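Blr3880 protein (Bradyrhizobium japonicum, PDB 2OOD) probably catalyses the zinc-dependent hydrolytic deamination of guanine, giving xanthine and ammonia in the breakdown of this purine. Local coordinates at residues D392-N397 against G401-F406; N181-S186 against K223-D228; A429-V434 against A438-A443; P105-Y110 against A173-T178. All coordinates share one frame; numbering follows the deposited sequence.

How the contacts relate
From the N terminus, contact 4 comes first, closing a long excursion between the C-terminal part of helix 95-107, with the 3-10 turn after it, and the loop ahead of helix 179-193. Contact 2 follows on that helix and ties it to helix 213-225 on the outside of the barrel. Contact 1 folds the loop between helix 383-388 and strand 406-409 back on itself, and contact 3 does the same where a loop enters helix 434-447. The four lie in series; none nests in or crosses another. Contacts 2 and 4 adjoin: Asp177 OD2 and Asp185 OD2 are 4.3 Å apart, like charges close together. Contacts 2 and 3, with centres about 46 Å apart, lie on opposite sides of the chain's centre.

Contact 1: D392-N397 against G401-F406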
loop_
_atom_site.group_PDB
_atom_site.type_symbol
_atom_site.label_atom_id
_atom_site.label_comp_id
_atom_site.label_asym_id
_atom_site.label_seq_id
_atom_site.Cartn_x
_atom_site.Cartn_y
_atom_site.Cartn_z
ATOM N N ASP A 392 -2.462 15.717 24.037
ATOM C CA ASP A 392 -3.830 16.035 23.663
ATOM C C ASP A 392 -4.312 17.334 24.297
ATOM O O ASP A 392 -5.401 17.820 23.984
ATOM C CB ASP A 392 -4.768 14.876 24.019
ATOM C CG ASP A 392 -4.661 14.459 25.467
ATOM O OD1 ASP A 392 -3.545 14.131 25.916
ATOM O OD2 ASP A 392 -5.701 14.453 26.155
ATOM N N ASP A 393 -3.507 17.900 25.186
ATOM C CA ASP A 393 -3.879 19.167 25.796
ATOM C C ASP A 393 -3.509 20.270 24.805
ATOM O O ASP A 393 -4.152 21.318 24.765
ATOM C CB ASP A 393 -3.153 19.366 27.131
ATOM C CG ASP A 393 -1.643 19.285 26.995
ATOM O OD1 ASP A 393 -1.157 18.412 26.240
ATOM O OD2 ASP A 393 -0.938 20.084 27.659
ATOM N N LYS A 394 -2.492 20.012 23.984
ATOM C CA LYS A 394 -2.042 20.970 22.978
ATOM C C LYS A 394 -2.573 20.693 21.560
ATOM O O LYS A 394 -2.837 21.628 20.805
ATOM C CB LYS A 394 -0.509 21.012 22.928
ATOM C CG LYS A 394 0.175 21.429 24.224
ATOM C CD LYS A 394 -0.269 22.822 24.676
ATOM C CE LYS A 394 0.567 23.356 25.860
ATOM N NZ LYS A 394 1.955 23.787 25.471
ATOM N N LEU A 395 -2.739 19.423 21.196
ATOM C CA LEU A 395 -3.202 19.076 19.849
ATOM C C LEU A 395 -4.297 18.021 19.840
ATOM O O LEU A 395 -4.726 17.553 20.894
ATOM C CB LEU A 395 -2.023 18.555 19.026
ATOM C CG LEU A 395 -0.855 19.515 18.804
ATOM C CD1 LEU A 395 0.377 18.748 18.358
ATOM C CD2 LEU A 395 -1.264 20.562 17.783
ATOM N N GLY A 396 -4.752 17.646 18.647
ATOM C CA GLY A 396 -5.768 16.615 18.557
ATOM C C GLY A 396 -7.035 16.989 17.828
ATOM O O GLY A 396 -7.593 16.182 17.080
ATOM N N ASN A 397 -7.511 18.204 18.064
ATOM C CA ASN A 397 -8.716 18.688 17.410
ATOM C C ASN A 397 -8.774 20.203 17.458
ATOM O O ASN A 397 -7.883 20.852 17.989
ATOM C CB ASN A 397 -9.975 18.073 18.040
ATOM C CG ASN A 397 -10.094 18.342 19.539
ATOM O OD1 ASN A 397 -9.263 19.020 20.139
ATOM N ND2 ASN A 397 -11.145 17.802 20.148
ATOM N N GLY A 401 -7.933 26.870 22.446
ATOM C CA GLY A 401 -6.839 26.713 23.387
ATOM C C GLY A 401 -5.752 25.796 22.862
ATOM O O GLY A 401 -4.641 25.756 23.392
ATOM N N LYS A 402 -6.074 25.047 21.815
ATOM C CA LYS A 402 -5.110 24.135 21.226
ATOM C C LYS A 402 -4.326 24.829 20.127
ATOM O O LYS A 402 -4.751 25.856 19.592
ATOM C CB LYS A 402 -5.819 22.893 20.677
ATOM C CG LYS A 402 -6.328 21.980 21.781
ATOM C CD LYS A 402 -6.801 20.641 21.266
ATOM C CE LYS A 402 -7.082 19.704 22.434
ATOM N NZ LYS A 402 -7.497 18.346 21.995
ATOM N N GLU A 403 -3.170 24.272 19.802
ATOM C CA GLU A 403 -2.328 24.843 18.772
ATOM C C GLU A 403 -2.970 24.569 17.411
ATOM O O GLU A 403 -3.517 23.494 17.173
ATOM C CB GLU A 403 -0.931 24.250 18.913
ATOM C CG GLU A 403 -0.473 24.326 20.362
ATOM C CD GLU A 403 0.952 23.887 20.575
ATOM O OE1 GLU A 403 1.339 22.831 20.037
ATOM O OE2 GLU A 403 1.685 24.594 21.296
ATOM N N ALA A 404 -2.919 25.558 16.527
ATOM C CA ALA A 404 -3.548 25.446 15.221
ATOM C C ALA A 404 -2.751 24.802 14.100
ATOM O O ALA A 404 -2.280 25.491 13.201
ATOM C CB ALA A 404 -4.029 26.816 14.777
ATOM N N ASP A 405 -2.593 23.483 14.149
ATOM C CA ASP A 405 -1.901 22.763 13.080
ATOM C C ASP A 405 -3.029 22.109 12.303
ATOM O O ASP A 405 -3.899 21.492 12.904
ATOM C CB ASP A 405 -0.983 21.673 13.634
ATOM C CG ASP A 405 0.196 22.232 14.394
ATOM O OD1 ASP A 405 0.412 23.454 14.317
ATOM O OD2 ASP A 405 0.913 21.452 15.059
ATOM N N PHE A 406 -3.053 22.249 10.986
ATOM C CA PHE A 406 -4.121 21.611 10.236
ATOM C C PHE A 406 -3.786 21.347 8.785
ATOM O O PHE A 406 -2.802 21.862 8.258
ATOM C CB PHE A 406 -5.424 22.414 10.356
ATOM C CG PHE A 406 -5.302 23.861 9.963
ATOM C CD1 PHE A 406 -5.623 24.279 8.674
ATOM C CD2 PHE A 406 -4.865 24.814 10.883
ATOM C CE1 PHE A 406 -5.511 25.628 8.311
ATOM C CE2 PHE A 406 -4.751 26.160 10.520
ATOM C CZ PHE A 406 -5.075 26.560 9.236
HETATM O O HOH W 1 -4.931 20.784 17.156
#
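Lys402 extends its side chain across the turn of 392-397 and delivers its ammonium into a group of oxygens. Beyond CG the chain is straight (chi4 -178°), which carries Lys402 NZ to Asn397 OD1 at 2.6 Å and to Leu395 O at 3.1 Å; a weak bond runs to Asp392 O. Neither of the first two is met on a lone pair: NZ stands 44° above the amide plane at Asn397 and 55° above the carbonyl plane at Leu395. Asn397 crosses the lysine obliquely, and its ND2 is held by Phe15 O. The backbones are joined where Glu403 N donates to Lys394 O at 2.8 Å, and a water links Asn397 O with Glu403 O. Leu395 slants across two acids, its CD2 lying 3.9 Å from Glu403 CB and 3.6 Å from Asp405 OD2. Both carboxylates form salt bridges with Arg198, and Glu403 also pairs with Arg159. Both segments belong to the loop between helix 383-388 and strand 406-409, so the lysine ties that loop to itself just ahead of the strand. The chemistry implies a cation bound to neutral oxygens, its charge probably spread mainly over the Leu395 carbonyl and the Asn397 amide, while the two acids pair with arginines.

Contact 2: N181-S186 against K223-D228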
loop_
_atom_site.group_PDB
_atom_site.type_symbol
_atom_site.label_atom_id
_atom_site.label_comp_id
_atom_site.label_asym_id
_atom_site.label_seq_id
_atom_site.Cartn_x
_atom_site.Cartn_y
_atom_site.Cartn_z
ATOM N N ASN A 181 28.536 8.381 27.961
ATOM C CA ASN A 181 28.363 9.462 26.993
ATOM C C ASN A 181 26.884 9.679 26.674
ATOM O O ASN A 181 26.424 10.813 26.514
ATOM C CB ASN A 181 29.125 9.157 25.699
ATOM C CG ASN A 181 30.631 9.161 25.897
ATOM O OD1 ASN A 181 31.178 10.023 26.591
ATOM N ND2 ASN A 181 31.311 8.206 25.278
ATOM N N PHE A 182 26.137 8.588 26.577
ATOM C CA PHE A 182 24.717 8.694 26.297
ATOM C C PHE A 182 24.032 9.517 27.392
ATOM O O PHE A 182 23.246 10.427 27.104
ATOM C CB PHE A 182 24.076 7.305 26.235
ATOM C CG PHE A 182 22.584 7.344 26.107
ATOM C CD1 PHE A 182 21.985 7.652 24.894
ATOM C CD2 PHE A 182 21.775 7.131 27.220
ATOM C CE1 PHE A 182 20.598 7.751 24.792
ATOM C CE2 PHE A 182 20.386 7.230 27.126
ATOM C CZ PHE A 182 19.801 7.541 25.911
ATOM N N TYR A 183 24.318 9.187 28.650
ATOM C CA TYR A 183 23.721 9.913 29.766
ATOM C C TYR A 183 24.156 11.368 29.731
ATOM O O TYR A 183 23.354 12.281 29.948
ATOM C CB TYR A 183 24.156 9.320 31.103
ATOM C CG TYR A 183 23.700 10.156 32.278
ATOM C CD1 TYR A 183 22.363 10.218 32.620
ATOM C CD2 TYR A 183 24.604 10.905 33.027
ATOM C CE1 TYR A 183 21.923 11.002 33.680
ATOM C CE2 TYR A 183 24.175 11.700 34.095
ATOM C CZ TYR A 183 22.827 11.739 34.415
ATOM O OH TYR A 183 22.362 12.500 35.473
ATOM N N ARG A 184 25.443 11.573 29.475
ATOM C CA ARG A 184 26.010 12.912 29.411
ATOM C C ARG A 184 25.300 13.732 28.335
ATOM O O ARG A 184 24.705 14.772 28.628
ATOM C CB ARG A 184 27.501 12.818 29.096
ATOM C CG ARG A 184 28.254 14.141 29.138
ATOM C CD ARG A 184 29.594 13.979 28.427
ATOM N NE ARG A 184 29.384 13.640 27.018
ATOM C CZ ARG A 184 30.322 13.152 26.211
ATOM N NH1 ARG A 184 31.551 12.934 26.674
ATOM N NH2 ARG A 184 30.033 12.888 24.937
ATOM N N ASP A 185 25.351 13.249 27.094
ATOM C CA ASP A 185 24.720 13.947 25.978
ATOM C C ASP A 185 23.209 14.125 26.134
ATOM O O ASP A 185 22.685 15.212 25.875
ATOM C CB ASP A 185 25.029 13.242 24.659
ATOM C CG ASP A 185 26.520 13.166 24.378
ATOM O OD1 ASP A 185 27.269 14.040 24.861
ATOM O OD2 ASP A 185 26.948 12.238 23.659
ATOM N N SER A 186 22.504 13.076 26.557
ATOM C CA SER A 186 21.054 13.175 26.735
ATOM C C SER A 186 20.722 14.256 27.753
ATOM O O SER A 186 19.745 14.994 27.602
ATOM C CB SER A 186 20.467 11.844 27.216
ATOM O OG SER A 186 20.570 10.853 26.211
ATOM N N LYS A 223 15.169 9.425 33.266
ATOM C CA LYS A 223 13.736 9.563 33.488
ATOM C C LYS A 223 13.441 9.998 34.918
ATOM O O LYS A 223 12.451 10.684 35.181
ATOM C CB LYS A 223 13.029 8.239 33.173
ATOM C CG LYS A 223 11.539 8.234 33.467
ATOM C CD LYS A 223 10.779 9.322 32.713
ATOM C CE LYS A 223 9.293 9.250 33.053
ATOM N NZ LYS A 223 8.484 10.281 32.362
ATOM N N HIS A 224 14.313 9.606 35.840
ATOM C CA HIS A 224 14.127 9.954 37.246
ATOM C C HIS A 224 14.460 11.412 37.547
ATOM O O HIS A 224 13.794 12.054 38.369
ATOM C CB HIS A 224 14.988 9.073 38.145
ATOM C CG HIS A 224 14.856 9.411 39.596
ATOM N ND1 HIS A 224 15.938 9.474 40.450
ATOM C CD2 HIS A 224 13.769 9.723 40.341
ATOM C CE1 HIS A 224 15.521 9.811 41.658
ATOM N NE2 HIS A 224 14.209 9.968 41.619
ATOM N N GLU A 225 15.500 11.921 36.894
ATOM C CA GLU A 225 15.937 13.299 37.088
ATOM C C GLU A 225 15.139 14.252 36.198
ATOM O O GLU A 225 15.242 15.469 36.339
ATOM C CB GLU A 225 17.435 13.428 36.763
ATOM C CG GLU A 225 18.311 12.349 37.406
ATOM C CD GLU A 225 19.769 12.400 36.957
ATOM O OE1 GLU A 225 20.055 13.040 35.919
ATOM O OE2 GLU A 225 20.630 11.787 37.634
ATOM N N HIS A 226 14.342 13.697 35.287
ATOM C CA HIS A 226 13.546 14.501 34.364
ATOM C C HIS A 226 12.184 13.855 34.131
ATOM O O HIS A 226 11.841 13.467 33.015
ATOM C CB HIS A 226 14.296 14.626 33.046
ATOM C CG HIS A 226 15.603 15.339 33.171
ATOM N ND1 HIS A 226 15.694 16.712 33.257
ATOM C CD2 HIS A 226 16.870 14.872 33.262
ATOM C CE1 HIS A 226 16.961 17.059 33.395
ATOM N NE2 HIS A 226 17.696 15.961 33.401
ATOM N N PRO A 227 11.376 13.759 35.188
ATOM C CA PRO A 227 10.045 13.156 35.125
ATOM C C PRO A 227 9.143 13.631 33.986
ATOM O O PRO A 227 8.266 12.889 33.532
ATOM C CB PRO A 227 9.461 13.487 36.497
ATOM C CG PRO A 227 10.122 14.791 36.832
ATOM C CD PRO A 227 11.550 14.498 36.447
ATOM N N ASP A 228 9.359 14.855 33.513
ATOM C CA ASP A 228 8.522 15.405 32.449
ATOM C C ASP A 228 8.867 14.877 31.066
ATOM O O ASP A 228 8.060 14.986 30.143
ATOM C CB ASP A 228 8.614 16.934 32.445
ATOM C CG ASP A 228 7.454 17.587 31.714
ATOM O OD1 ASP A 228 6.298 17.436 32.182
ATOM O OD2 ASP A 228 7.696 18.246 30.674
#
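The phenol OH of Tyr183 donates to OE1 of Glu225, which lies at the edge of the tyrosine ring, in plane. The modelled separation of Tyr183 OH and Glu225 OE1, 2.4 Å, is very short and doubtful as an exact length. Tyr183 holds CG anti to its own backbone nitrogen (chi1 173°), which sends the ring out from its helix. The carboxylate is turned 74° from that ring, at the end of a stretched-out glutamate. Helices 179-193 and 213-225 are neighbours on the outside of the TIM barrel, flanking strand 199-205 in sequence, and this pair spans them at the surface. Lys187 forms a salt bridge with Glu225 OE1 and Arg221 one with OE2. A phenylalanine in place of Tyr183 would probably leave Glu225 OE1 without its phenol donor and remove the link between the two helices at this point. Within 181-186, Arg184 grips Asp185 side-on, Arg184 NE and NH2 both reaching Asp185 OD1 at 3.0 Å from one face of the carboxylate. Ser186 folds back, and Ser186 OG bonds to Phe182 O at 2.9 Å; Ser186 N reaches the same oxygen from the opposite face.

Contact 3: A429-V434 against A438-A443; sequences AGPRTV and ASMLFA
Ala429 presents its carbonyl to the end of Met440, a selenomethionine, with Ala429 O 3.2 Å from Met440 CE. Pro431 gives the contact its apolar part: the pyrrolidine ring crosses the Met440 side chain at about a right angle, with Pro431 CD 3.7 Å and Pro431 CB 3.9 Å from Met440 SE. That position follows from the long chain, which leaves the helix with CG anti to the carbonyl carbon (chi1 -53°) and runs on extended, putting selenium beside the ring and the terminal methyl past it, toward Ala429. Arg432 turns off to a salt bridge with Glu436, on the first turn of the helix. Thr433 is the N-cap of helix 434-447, its OG1 accepting from Glu436 N, so this short segment is a helix entry that doubles back along the side of the helix it begins. Val434 O accepts from Ala438 N at 2.9 Å, an i to i+4 helical bond of the first turn, with an N-H...O angle of 165° and the donor tilted 28° from the carbonyl plane. Val434 also packs on Phe13 of strand 11-15. Further along the helix, Phe442 meets Tyr91 of the second subunit edge-to-face.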
loop_
_atom_site.group_PDB
_atom_site.type_symbol
_atom_site.label_atom_id
_atom_site.label_comp_id
_atom_site.label_asym_id
_atom_site.label_seq_id
_atom_site.Cartn_x
_atom_site.Cartn_y
_atom_site.Cartn_z
ATOM N N ALA A 429 -20.868 16.720 -5.596
ATOM C CA ALA A 429 -19.607 17.258 -5.077
ATOM C C ALA A 429 -19.543 17.381 -3.533
ATOM O O ALA A 429 -19.835 16.407 -2.821
ATOM C CB ALA A 429 -19.314 18.602 -5.733
ATOM N N GLY A 430 -19.177 18.569 -3.035
ATOM C CA GLY A 430 -19.033 18.838 -1.602
ATOM C C GLY A 430 -19.845 18.097 -0.541
ATOM O O GLY A 430 -21.072 18.034 -0.630
ATOM N N PRO A 431 -19.190 17.544 0.503
ATOM C CA PRO A 431 -19.871 16.809 1.581
ATOM C C PRO A 431 -20.835 17.709 2.373
ATOM O O PRO A 431 -20.447 18.772 2.862
ATOM C CB PRO A 431 -18.708 16.298 2.431
ATOM C CG PRO A 431 -17.724 17.393 2.313
ATOM C CD PRO A 431 -17.760 17.696 0.819
ATOM N N ARG A 432 -22.082 17.262 2.505
ATOM C CA ARG A 432 -23.120 18.028 3.194
ATOM C C ARG A 432 -23.449 17.564 4.611
ATOM O O ARG A 432 -24.121 18.281 5.358
ATOM C CB ARG A 432 -24.389 18.022 2.339
ATOM C CG ARG A 432 -24.125 18.509 0.919
ATOM C CD ARG A 432 -25.162 18.021 -0.062
ATOM N NE ARG A 432 -25.252 16.566 -0.074
ATOM C CZ ARG A 432 -26.024 15.876 -0.908
ATOM N NH1 ARG A 432 -26.770 16.514 -1.803
ATOM N NH2 ARG A 432 -26.063 14.552 -0.842
ATOM N N THR A 433 -22.975 16.375 4.979
ATOM C CA THR A 433 -23.224 15.822 6.313
ATOM C C THR A 433 -21.993 15.086 6.826
ATOM O O THR A 433 -21.133 14.689 6.040
ATOM C CB THR A 433 -24.375 14.820 6.291
ATOM O OG1 THR A 433 -24.004 13.704 5.477
ATOM C CG2 THR A 433 -25.621 15.446 5.708
ATOM N N VAL A 434 -21.915 14.891 8.140
ATOM C CA VAL A 434 -20.780 14.192 8.726
ATOM C C VAL A 434 -20.562 12.817 8.082
ATOM O O VAL A 434 -19.426 12.369 7.946
ATOM C CB VAL A 434 -20.953 14.004 10.240
ATOM C CG1 VAL A 434 -22.169 13.156 10.520
ATOM C CG2 VAL A 434 -19.713 13.368 10.819
ATOM N N ALA A 438 -17.215 11.631 6.212
ATOM C CA ALA A 438 -16.513 10.415 6.609
ATOM C C ALA A 438 -16.358 9.508 5.396
ATOM O O ALA A 438 -15.313 8.901 5.171
ATOM C CB ALA A 438 -17.292 9.701 7.705
ATOM N N SER A 439 -17.417 9.437 4.608
ATOM C CA SER A 439 -17.432 8.613 3.419
ATOM C C SER A 439 -16.328 8.995 2.419
ATOM O O SER A 439 -15.716 8.124 1.809
ATOM C CB SER A 439 -18.810 8.718 2.772
ATOM O OG SER A 439 -19.156 7.517 2.114
HETATM N N MSE A 440 -16.069 10.291 2.255
HETATM C CA MSE A 440 -15.029 10.752 1.329
HETATM C C MSE A 440 -13.633 10.599 1.929
HETATM O O MSE A 440 -12.649 10.459 1.204
HETATM C CB MSE A 440 -15.240 12.220 0.959
HETATM C CG MSE A 440 -16.615 12.530 0.440
HETATM SE SE MSE A 440 -16.737 14.345 -0.263
HETATM C CE MSE A 440 -18.151 14.043 -1.567
ATOM N N LEU A 441 -13.556 10.653 3.256
ATOM C CA LEU A 441 -12.290 10.501 3.953
ATOM C C LEU A 441 -11.817 9.056 3.818
ATOM O O LEU A 441 -10.618 8.789 3.780
ATOM C CB LEU A 441 -12.433 10.881 5.429
ATOM C CG LEU A 441 -12.547 12.373 5.751
ATOM C CD1 LEU A 441 -12.802 12.554 7.230
ATOM C CD2 LEU A 441 -11.276 13.095 5.343
ATOM N N PHE A 442 -12.754 8.119 3.741
ATOM C CA PHE A 442 -12.363 6.734 3.575
ATOM C C PHE A 442 -11.799 6.568 2.168
ATOM O O PHE A 442 -10.933 5.731 1.932
ATOM C CB PHE A 442 -13.548 5.784 3.753
ATOM C CG PHE A 442 -13.143 4.336 3.838
ATOM C CD1 PHE A 442 -12.495 3.844 4.976
ATOM C CD2 PHE A 442 -13.343 3.473 2.766
ATOM C CE1 PHE A 442 -12.055 2.514 5.035
ATOM C CE2 PHE A 442 -12.901 2.142 2.825
ATOM C CZ PHE A 442 -12.259 1.673 3.958
ATOM N N ALA A 443 -12.302 7.359 1.227
ATOM C CA ALA A 443 -11.812 7.289 -0.139
ATOM C C ALA A 443 -10.427 7.933 -0.199
ATOM O O ALA A 443 -9.602 7.561 -1.026
ATOM C CB ALA A 443 -12.765 7.998 -1.073
#

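Contact 4: P105-Y110 against A173-T178; sequences PEEIKY and AEFIDT
Ile108 and Glu107 receive the Phe175 ring where the C-terminal part of helix 95-107 passes into the 3-10 turn 108-110, in a contact that rests on packing. In its apolar part, Ile108 CB lies 4.3 Å from Phe175 CD1, and Glu107 CB is 3.8 Å from Phe175 CE1. The ring gets there because CG of Phe175 is anti to the backbone nitrogen (chi1 -175°), swinging it off the loop and onto the helix. Ile108 is likewise extended (chi2 170°), its CD1 coming against the CG methylene of Glu174. Cutting Phe175 back to an alanine is likely to open a gap beside Ile108 and the Glu107 methylene and cost the loop its packing on the helix. The mixed contact is that of the Glu107 carboxylate with the ring: Glu107 OE1 is 3.7 Å from Phe175 CZ and the planes stand 84° apart. Glu107 OE2 is held by a salt bridge to Arg206 and a hydrogen bond from Gln84. Among charged pairs, Lys109 NZ bridges to Glu106 OE1 at 3.0 Å within its own segment. The Glu107 side chain comes within about 5 Å of that of the zinc ligand His81 and about 8 Å of the zinc ion, which puts it in the surroundings of the metal site. The loop between strand 160-166 and helix 179-193 thus packs against helix 95-107, with helix 113-129 beside Tyr110 and Trp420 of the second subunit also touching that tyrosine.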
loop_
_atom_site.group_PDB
_atom_site.type_symbol
_atom_site.label_atom_id
_atom_site.label_comp_id
_atom_site.label_asym_id
_atom_site.label_seq_id
_atom_site.Cartn_x
_atom_site.Cartn_y
_atom_site.Cartn_z
ATOM N N PRO A 105 24.786 1.805 8.087
ATOM C CA PRO A 105 25.732 2.516 7.223
ATOM C C PRO A 105 25.264 3.908 6.788
ATOM O O PRO A 105 26.083 4.746 6.419
ATOM C CB PRO A 105 25.940 1.552 6.047
ATOM C CG PRO A 105 24.753 0.643 6.095
ATOM C CD PRO A 105 24.508 0.457 7.570
ATOM N N GLU A 106 23.957 4.161 6.848
ATOM C CA GLU A 106 23.399 5.462 6.460
ATOM C C GLU A 106 23.267 6.404 7.647
ATOM O O GLU A 106 23.583 7.583 7.549
ATOM C CB GLU A 106 22.022 5.270 5.813
ATOM C CG GLU A 106 21.207 6.541 5.583
ATOM C CD GLU A 106 21.768 7.440 4.491
ATOM O OE1 GLU A 106 22.512 6.937 3.617
ATOM O OE2 GLU A 106 21.445 8.653 4.501
ATOM N N GLU A 107 22.798 5.876 8.773
ATOM C CA GLU A 107 22.620 6.677 9.976
ATOM C C GLU A 107 23.935 7.220 10.517
ATOM O O GLU A 107 23.966 8.246 11.202
ATOM C CB GLU A 107 21.919 5.855 11.057
ATOM C CG GLU A 107 20.469 5.573 10.734
ATOM C CD GLU A 107 19.685 5.093 11.927
ATOM O OE1 GLU A 107 19.981 5.535 13.056
ATOM O OE2 GLU A 107 18.757 4.288 11.736
ATOM N N ILE A 108 25.025 6.534 10.202
ATOM C CA ILE A 108 26.331 6.955 10.675
ATOM C C ILE A 108 26.782 8.260 10.000
ATOM O O ILE A 108 27.617 8.987 10.541
ATOM C CB ILE A 108 27.370 5.824 10.446
ATOM C CG1 ILE A 108 28.651 6.131 11.219
ATOM C CG2 ILE A 108 27.655 5.668 8.962
ATOM C CD1 ILE A 108 29.635 4.973 11.257
ATOM N N LYS A 109 26.211 8.562 8.832
ATOM C CA LYS A 109 26.551 9.783 8.092
ATOM C C LYS A 109 26.089 11.040 8.826
ATOM O O LYS A 109 26.632 12.126 8.617
ATOM C CB LYS A 109 25.899 9.788 6.707
ATOM C CG LYS A 109 26.228 8.614 5.819
ATOM C CD LYS A 109 25.493 8.768 4.495
ATOM C CE LYS A 109 25.775 7.625 3.540
ATOM N NZ LYS A 109 25.046 7.806 2.256
ATOM N N TYR A 110 25.076 10.895 9.672
ATOM C CA TYR A 110 24.554 12.032 10.410
ATOM C C TYR A 110 25.490 12.540 11.498
ATOM O O TYR A 110 25.134 13.444 12.257
ATOM C CB TYR A 110 23.173 11.697 10.986
ATOM C CG TYR A 110 22.100 11.670 9.920
ATOM C CD1 TYR A 110 22.108 10.705 8.920
ATOM C CD2 TYR A 110 21.116 12.644 9.871
ATOM C CE1 TYR A 110 21.165 10.716 7.898
ATOM C CE2 TYR A 110 20.170 12.665 8.855
ATOM C CZ TYR A 110 20.199 11.701 7.872
ATOM O OH TYR A 110 19.266 11.730 6.855
ATOM N N ALA A 173 30.819 -0.893 15.814
ATOM C CA ALA A 173 31.540 -0.231 16.894
ATOM C C ALA A 173 31.602 1.283 16.699
ATOM O O ALA A 173 31.518 2.046 17.673
ATOM C CB ALA A 173 32.949 -0.803 17.007
ATOM N N GLU A 174 31.747 1.721 15.448
ATOM C CA GLU A 174 31.819 3.154 15.165
ATOM C C GLU A 174 30.464 3.838 15.318
ATOM O O GLU A 174 30.387 5.072 15.370
ATOM C CB GLU A 174 32.362 3.416 13.750
ATOM C CG GLU A 174 31.550 2.795 12.629
ATOM C CD GLU A 174 31.982 1.358 12.315
ATOM O OE1 GLU A 174 32.411 0.631 13.261
ATOM O OE2 GLU A 174 31.879 0.966 11.120
ATOM N N PHE A 175 29.400 3.041 15.398
ATOM C CA PHE A 175 28.057 3.588 15.548
ATOM C C PHE A 175 27.535 3.570 16.981
ATOM O O PHE A 175 26.788 4.456 17.374
ATOM C CB PHE A 175 27.060 2.841 14.657
ATOM C CG PHE A 175 25.676 3.438 14.673
ATOM C CD1 PHE A 175 25.426 4.665 14.060
ATOM C CD2 PHE A 175 24.628 2.794 15.329
ATOM C CE1 PHE A 175 24.144 5.247 14.103
ATOM C CE2 PHE A 175 23.339 3.370 15.377
ATOM C CZ PHE A 175 23.103 4.596 14.764
ATOM N N ILE A 176 27.896 2.561 17.760
ATOM C CA ILE A 176 27.405 2.505 19.133
ATOM C C ILE A 176 28.168 3.496 20.004
ATOM O O ILE A 176 29.238 3.970 19.629
ATOM C CB ILE A 176 27.527 1.067 19.739
ATOM C CG1 ILE A 176 28.986 0.611 19.782
ATOM C CG2 ILE A 176 26.713 0.084 18.920
ATOM C CD1 ILE A 176 29.594 0.703 21.169
ATOM N N ASP A 177 27.606 3.838 21.155
ATOM C CA ASP A 177 28.282 4.761 22.045
ATOM C C ASP A 177 27.991 4.441 23.498
ATOM O O ASP A 177 26.884 4.069 23.873
ATOM C CB ASP A 177 27.895 6.215 21.729
ATOM C CG ASP A 177 28.813 7.243 22.426
ATOM O OD1 ASP A 177 29.894 6.850 22.942
ATOM O OD2 ASP A 177 28.458 8.450 22.443
ATOM N N THR A 178 29.030 4.588 24.305
ATOM C CA THR A 178 29.012 4.348 25.738
ATOM C C THR A 178 27.798 4.840 26.517
ATOM O O THR A 178 27.262 5.914 26.246
ATOM C CB THR A 178 30.259 4.987 26.355
ATOM O OG1 THR A 178 31.353 4.070 26.247
ATOM C CG2 THR A 178 30.022 5.373 27.794
#